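Long-range contacts in microcompartments protein (PDB 3NWG), which probably forms part of the protein shell of a bacterial microcompartment, with two BMC domains in each chain: residues Ser4-Val10 and Lys41-Cys47; Ile94-Ile100 and Phe137-Asp143. All blocks are in the same frame, centred on the assembly; numbering follows the deposited sequence.

Interaction 1 (Ser4-Val10 and Lys41-Cys47); sequences SIGLVEV and KYIVLIC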
loop_
_atom_site.group_PDB
_atom_site.type_symbol
_atom_site.label_atom_id
_atom_site.label_comp_id
_atom_site.label_asym_id
_atom_site.label_seq_id
_atom_site.Cartn_x
_atom_site.Cartn_y
_atom_site.Cartn_z
ATOM N N SER A 4 -24.401 -21.959 -1.090
ATOM C CA SER A 4 -25.124 -20.832 -1.664
ATOM C C SER A 4 -24.399 -19.517 -1.367
ATOM O O SER A 4 -23.528 -19.460 -0.497
ATOM C CB SER A 4 -26.541 -20.779 -1.104
ATOM O OG SER A 4 -27.169 -22.035 -1.259
ATOM N N ILE A 5 -24.756 -18.468 -2.098
ATOM C CA ILE A 5 -24.254 -17.119 -1.822
ATOM C C ILE A 5 -25.436 -16.164 -1.592
ATOM O O ILE A 5 -26.454 -16.236 -2.305
ATOM C CB ILE A 5 -23.311 -16.603 -2.950
ATOM C CG1 ILE A 5 -22.770 -15.208 -2.621
ATOM C CG2 ILE A 5 -24.031 -16.588 -4.278
ATOM C CD1 ILE A 5 -21.627 -14.769 -3.490
ATOM N N GLY A 6 -25.300 -15.301 -0.582
ATOM C CA GLY A 6 -26.319 -14.319 -0.238
ATOM C C GLY A 6 -25.755 -12.915 -0.223
ATOM O O GLY A 6 -24.610 -12.699 0.187
ATOM N N LEU A 7 -26.567 -11.961 -0.671
ATOM C CA LEU A 7 -26.163 -10.570 -0.759
ATOM C C LEU A 7 -27.208 -9.656 -0.171
ATOM O O LEU A 7 -28.387 -9.739 -0.511
ATOM C CB LEU A 7 -25.960 -10.160 -2.227
ATOM C CG LEU A 7 -25.959 -8.653 -2.488
ATOM C CD1 LEU A 7 -24.562 -8.076 -2.287
ATOM C CD2 LEU A 7 -26.491 -8.318 -3.855
ATOM N N VAL A 8 -26.772 -8.754 0.692
ATOM C CA VAL A 8 -27.633 -7.680 1.125
ATOM C C VAL A 8 -26.951 -6.362 0.773
ATOM O O VAL A 8 -25.763 -6.168 1.067
ATOM C CB VAL A 8 -28.014 -7.804 2.630
ATOM C CG1 VAL A 8 -28.755 -6.576 3.113
ATOM C CG2 VAL A 8 -28.898 -9.013 2.862
ATOM N N GLU A 9 -27.697 -5.487 0.092
ATOM C CA GLU A 9 -27.260 -4.115 -0.155
ATOM C C GLU A 9 -28.062 -3.112 0.683
ATOM O O GLU A 9 -29.292 -3.138 0.689
ATOM C CB GLU A 9 -27.357 -3.773 -1.637
ATOM C CG GLU A 9 -26.160 -4.243 -2.474
ATOM C CD GLU A 9 -26.362 -4.020 -3.973
ATOM O OE1 GLU A 9 -26.108 -4.960 -4.763
ATOM O OE2 GLU A 9 -26.801 -2.913 -4.358
ATOM N N VAL A 10 -27.344 -2.237 1.385
ATOM C CA VAL A 10 -27.925 -1.332 2.372
ATOM C C VAL A 10 -27.528 0.105 2.066
ATOM O O VAL A 10 -26.418 0.369 1.616
ATOM C CB VAL A 10 -27.446 -1.668 3.816
ATOM C CG1 VAL A 10 -28.138 -0.800 4.834
ATOM C CG2 VAL A 10 -27.695 -3.135 4.157
ATOM N N LYS A 41 -23.977 3.155 -0.723
ATOM C CA LYS A 41 -24.219 1.736 -0.461
ATOM C C LYS A 41 -23.194 1.046 0.415
ATOM O O LYS A 41 -22.013 1.375 0.394
ATOM C CB LYS A 41 -24.293 0.966 -1.781
ATOM C CG LYS A 41 -25.634 1.016 -2.481
ATOM C CD LYS A 41 -25.493 0.903 -4.019
ATOM C CE LYS A 41 -25.201 -0.520 -4.508
ATOM N NZ LYS A 41 -25.061 -0.578 -5.996
ATOM N N TYR A 42 -23.681 0.077 1.176
ATOM C CA TYR A 42 -22.852 -0.889 1.850
ATOM C C TYR A 42 -23.357 -2.247 1.401
ATOM O O TYR A 42 -24.570 -2.475 1.312
ATOM C CB TYR A 42 -23.007 -0.753 3.350
ATOM C CG TYR A 42 -21.922 -1.450 4.137
ATOM C CD1 TYR A 42 -20.717 -0.809 4.401
ATOM C CD2 TYR A 42 -22.104 -2.747 4.627
ATOM C CE1 TYR A 42 -19.724 -1.431 5.123
ATOM C CE2 TYR A 42 -21.115 -3.376 5.355
ATOM C CZ TYR A 42 -19.922 -2.709 5.597
ATOM O OH TYR A 42 -18.918 -3.311 6.320
ATOM N N ILE A 43 -22.435 -3.144 1.094
ATOM C CA ILE A 43 -22.828 -4.452 0.619
ATOM C C ILE A 43 -22.280 -5.536 1.527
ATOM O O ILE A 43 -21.180 -5.410 2.077
ATOM C CB ILE A 43 -22.422 -4.705 -0.876
ATOM C CG1 ILE A 43 -20.926 -5.008 -1.033
ATOM C CG2 ILE A 43 -22.853 -3.560 -1.780
ATOM C CD1 ILE A 43 -20.650 -6.459 -1.414
ATOM N N VAL A 44 -23.072 -6.590 1.695
ATOM C CA VAL A 44 -22.617 -7.759 2.427
ATOM C C VAL A 44 -22.837 -8.979 1.573
ATOM O O VAL A 44 -23.923 -9.193 1.026
ATOM C CB VAL A 44 -23.316 -7.916 3.812
ATOM C CG1 VAL A 44 -22.746 -9.087 4.583
ATOM C CG2 VAL A 44 -23.178 -6.635 4.631
ATOM N N LEU A 45 -21.771 -9.753 1.445
ATOM C CA LEU A 45 -21.797 -11.025 0.742
ATOM C C LEU A 45 -21.337 -12.110 1.691
ATOM O O LEU A 45 -20.312 -11.978 2.368
ATOM C CB LEU A 45 -20.873 -11.010 -0.475
ATOM C CG LEU A 45 -21.290 -10.226 -1.711
ATOM C CD1 LEU A 45 -20.098 -10.075 -2.630
ATOM C CD2 LEU A 45 -22.420 -10.932 -2.443
ATOM N N ILE A 46 -22.093 -13.195 1.709
ATOM C CA ILE A 46 -21.823 -14.327 2.582
ATOM C C ILE A 46 -22.068 -15.629 1.830
ATOM O O ILE A 46 -22.737 -15.651 0.788
ATOM C CB ILE A 46 -22.733 -14.283 3.810
ATOM C CG1 ILE A 46 -24.159 -13.949 3.359
ATOM C CG2 ILE A 46 -22.242 -13.215 4.782
ATOM C CD1 ILE A 46 -25.235 -14.694 4.062
ATOM N N CYS A 47 -21.520 -16.712 2.355
ATOM C CA CYS A 47 -21.734 -18.008 1.754
ATOM C C CYS A 47 -21.828 -19.075 2.842
ATOM O O CYS A 47 -21.194 -18.972 3.887
ATOM C CB CYS A 47 -20.607 -18.329 0.763
ATOM S SG CYS A 47 -19.067 -18.862 1.553
HETATM O O HOH W 1 -25.989 -3.657 -7.226
#

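Interaction 2 (Ile94-Ile100 and Phe137-Asp143); sequences IKALGII and FVTLTGD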
loop_
_atom_site.group_PDB
_atom_site.type_symbol
_atom_site.label_atom_id
_atom_site.label_comp_id
_atom_site.label_asym_id
_atom_site.label_seq_id
_atom_site.Cartn_x
_atom_site.Cartn_y
_atom_site.Cartn_z
ATOM N N ILE A 94 -3.386 -17.140 -18.543
ATOM C CA ILE A 94 -4.519 -16.629 -19.292
ATOM C C ILE A 94 -4.351 -16.882 -20.795
ATOM O O ILE A 94 -3.326 -16.557 -21.384
ATOM C CB ILE A 94 -4.891 -15.144 -18.917
ATOM C CG1 ILE A 94 -4.471 -14.146 -19.978
ATOM C CG2 ILE A 94 -4.455 -14.773 -17.503
ATOM C CD1 ILE A 94 -5.634 -13.745 -20.835
ATOM N N LYS A 95 -5.346 -17.515 -21.396
ATOM C CA LYS A 95 -5.285 -17.854 -22.807
ATOM C C LYS A 95 -6.172 -16.856 -23.504
ATOM O O LYS A 95 -5.786 -15.712 -23.629
ATOM C CB LYS A 95 -5.744 -19.290 -23.046
ATOM C CG LYS A 95 -5.084 -20.280 -22.131
ATOM C CD LYS A 95 -5.273 -21.691 -22.631
ATOM C CE LYS A 95 -4.735 -22.688 -21.614
ATOM N NZ LYS A 95 -4.572 -24.045 -22.210
ATOM N N ALA A 96 -7.360 -17.267 -23.934
ATOM C CA ALA A 96 -8.361 -16.320 -24.396
ATOM C C ALA A 96 -9.000 -15.638 -23.176
ATOM O O ALA A 96 -9.170 -16.265 -22.139
ATOM C CB ALA A 96 -9.404 -17.022 -25.234
ATOM N N LEU A 97 -9.350 -14.360 -23.304
ATOM C CA LEU A 97 -9.830 -13.580 -22.175
ATOM C C LEU A 97 -11.250 -13.060 -22.369
ATOM O O LEU A 97 -11.525 -12.280 -23.280
ATOM C CB LEU A 97 -8.877 -12.419 -21.899
ATOM C CG LEU A 97 -9.178 -11.500 -20.713
ATOM C CD1 LEU A 97 -8.832 -12.161 -19.379
ATOM C CD2 LEU A 97 -8.406 -10.211 -20.857
ATOM N N GLY A 98 -12.144 -13.502 -21.493
ATOM C CA GLY A 98 -13.520 -13.045 -21.487
ATOM C C GLY A 98 -13.798 -12.125 -20.313
ATOM O O GLY A 98 -13.254 -12.303 -19.228
ATOM N N ILE A 99 -14.633 -11.118 -20.546
ATOM C CA ILE A 99 -15.022 -10.167 -19.511
ATOM C C ILE A 99 -16.516 -9.898 -19.623
ATOM O O ILE A 99 -17.006 -9.575 -20.716
ATOM C CB ILE A 99 -14.279 -8.810 -19.639
ATOM C CG1 ILE A 99 -12.763 -9.012 -19.803
ATOM C CG2 ILE A 99 -14.598 -7.925 -18.441
ATOM C CD1 ILE A 99 -11.974 -7.732 -20.251
ATOM N N ILE A 100 -17.235 -10.041 -18.509
ATOM C CA ILE A 100 -18.641 -9.640 -18.439
ATOM C C ILE A 100 -18.805 -8.523 -17.424
ATOM O O ILE A 100 -18.260 -8.596 -16.323
ATOM C CB ILE A 100 -19.573 -10.810 -18.068
ATOM C CG1 ILE A 100 -19.367 -11.977 -19.033
ATOM C CG2 ILE A 100 -21.041 -10.349 -18.063
ATOM C CD1 ILE A 100 -20.003 -13.269 -18.594
ATOM N N PHE A 137 -17.704 -6.597 -12.592
ATOM C CA PHE A 137 -17.272 -7.421 -13.703
ATOM C C PHE A 137 -16.546 -8.709 -13.338
ATOM O O PHE A 137 -15.959 -8.823 -12.262
ATOM C CB PHE A 137 -16.489 -6.603 -14.736
ATOM C CG PHE A 137 -15.136 -6.169 -14.282
ATOM C CD1 PHE A 137 -14.946 -4.886 -13.765
ATOM C CD2 PHE A 137 -14.033 -7.029 -14.408
ATOM C CE1 PHE A 137 -13.674 -4.467 -13.358
ATOM C CE2 PHE A 137 -12.759 -6.627 -14.002
ATOM C CZ PHE A 137 -12.573 -5.339 -13.480
ATOM N N VAL A 138 -16.628 -9.681 -14.249
ATOM C CA VAL A 138 -15.917 -10.946 -14.138
ATOM C C VAL A 138 -15.027 -11.151 -15.364
ATOM O O VAL A 138 -15.419 -10.825 -16.485
ATOM C CB VAL A 138 -16.884 -12.154 -13.905
ATOM C CG1 VAL A 138 -17.864 -12.319 -15.044
ATOM C CG2 VAL A 138 -16.113 -13.453 -13.671
ATOM N N THR A 139 -13.809 -11.642 -15.128
ATOM C CA THR A 139 -12.920 -12.068 -16.206
ATOM C C THR A 139 -12.673 -13.569 -16.079
ATOM O O THR A 139 -12.647 -14.112 -14.964
ATOM C CB THR A 139 -11.559 -11.346 -16.193
ATOM O OG1 THR A 139 -10.886 -11.628 -14.959
ATOM C CG2 THR A 139 -11.715 -9.833 -16.370
ATOM N N LEU A 140 -12.505 -14.228 -17.223
ATOM C CA LEU A 140 -12.218 -15.650 -17.274
ATOM C C LEU A 140 -11.327 -16.013 -18.470
ATOM O O LEU A 140 -11.233 -15.253 -19.424
ATOM C CB LEU A 140 -13.511 -16.475 -17.245
ATOM C CG LEU A 140 -14.801 -16.276 -18.076
ATOM C CD1 LEU A 140 -15.277 -14.842 -18.222
ATOM C CD2 LEU A 140 -14.704 -16.935 -19.425
ATOM N N THR A 141 -10.649 -17.157 -18.393
ATOM C CA THR A 141 -9.885 -17.671 -19.522
ATOM C C THR A 141 -10.175 -19.123 -19.816
ATOM O O THR A 141 -10.809 -19.816 -19.030
ATOM C CB THR A 141 -8.366 -17.560 -19.327
ATOM O OG1 THR A 141 -8.020 -18.011 -18.012
ATOM C CG2 THR A 141 -7.938 -16.157 -19.490
ATOM N N GLY A 142 -9.666 -19.551 -20.967
ATOM C CA GLY A 142 -9.779 -20.907 -21.499
ATOM C C GLY A 142 -9.372 -20.812 -22.964
ATOM O O GLY A 142 -8.872 -19.772 -23.409
ATOM N N ASP A 143 -9.572 -21.880 -23.727
ATOM C CA ASP A 143 -9.382 -21.785 -25.170
ATOM C C ASP A 143 -10.496 -20.885 -25.727
ATOM O O ASP A 143 -11.461 -20.577 -25.031
ATOM C CB ASP A 143 -9.376 -23.175 -25.810
ATOM C CG ASP A 143 -10.746 -23.828 -25.801
ATOM O OD1 ASP A 143 -10.912 -24.819 -25.052
ATOM O OD2 ASP A 143 -11.658 -23.338 -26.527
#

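Interaction 1 (Ser4-Val10 and Lys41-Cys47)
L7 and L45 meet at the apolar centre of this antiparallel strand pair. Their side chains cross obliquely, with CD1 of L7 3.6 Å from CD2 of L45. CG of L45 lies beside its own backbone N (chi1 -74°), and this swings CD2 across to L7. CD2 of L45 also lies 4.1 Å from CD1 of I5. On the other face, G6 leaves room beside I46, whose CG1 rests 3.4 Å from the G6 carbonyl O. Six backbone hydrogen bonds join G6 to I46, V8 to V44 and V10 to Y42, one in each direction per pair. Farther along, E9 runs alongside I43, and CG of E9 lies 3.4 Å from CG2 of I43. Its carboxylate then reaches K41: OE2 of E9 is 3.3 Å from NZ of K41, a salt bridge whose OE2 position is less certain. A water donates to OE1 of E9 and weakly accepts from NZ of K41. An alanine in place of E9 would probably leave the K41 ammonium without this mate and take away the CG contact on CG2 of I43. These are the central strands of the first BMC domain's four-stranded antiparallel sheet. Helices 13-26 and 50-64 pack on the V8, V44 and I46 face. Strands 29-36 and 68-74 flank the pair.

Interaction 2 (Ile94-Ile100 and Phe137-Asp143)
F137 and I99 touch near one end of the strand pair. The ring of F137 is met obliquely by I99, with CD2 of F137 4.2 Å from CG2 of I99. The F137 side chain also touches E125 and R127 of strand 122-127, and M130. I13 of a neighbouring subunit, another copy of this protein, touches F137 too, and I17 of that subunit touches I99. Next along this side, I99 and T139 lie side by side and point the same way, CG1 of I99 3.7 Å from CG2 of T139. OG1 of T139 turns to a weak hydrogen bond with the backbone N of E125. At the far end OG1 of T141 sits between its backbone N and carbonyl carbon (chi1 46°), which leaves CG2 of T141 anti to the carbonyl carbon and 3.6 Å from CD1 of I94; the two side chains cross at about a right angle. On the opposite face CB of I100 lies 3.8 Å from CG1 of V138, and CD1 of L140 sits 3.4 Å from the carbonyl O of G98. G98 pairs with L140, and I100 with V138, through two backbone hydrogen bonds each. A96 N donates to G142 O, 3.0 Å away. D143 follows as the N-cap of helix 144-160, and its OD1 is hydrogen-bonded to S146 OG. These are the two central strands of a four-stranded antiparallel sheet backed by helices 105-117 and 144-160, as expected for a BMC domain.

In the fold
Interaction 1 closes before interaction 2 opens along the chain, and each lies in its own BMC domain. Their centres are 25 Å apart, on opposite sides of the chain's centre. The nearest atoms are about 11 Å apart, so they do not touch. Both join the middle strands of a four-stranded antiparallel sheet with strand order 2-3-1-4. Strands 4-10 and 42-48 serve in one sheet, and 96-102 and 136-142 in the other. This matching topology fits a tandem repeat of one domain. Segments 94-100 and 137-143 also touch a second subunit, whereas no other chain reaches 4-10 or 41-47. Two BMC domains in one chain are consistent with a tandem-domain shell protein.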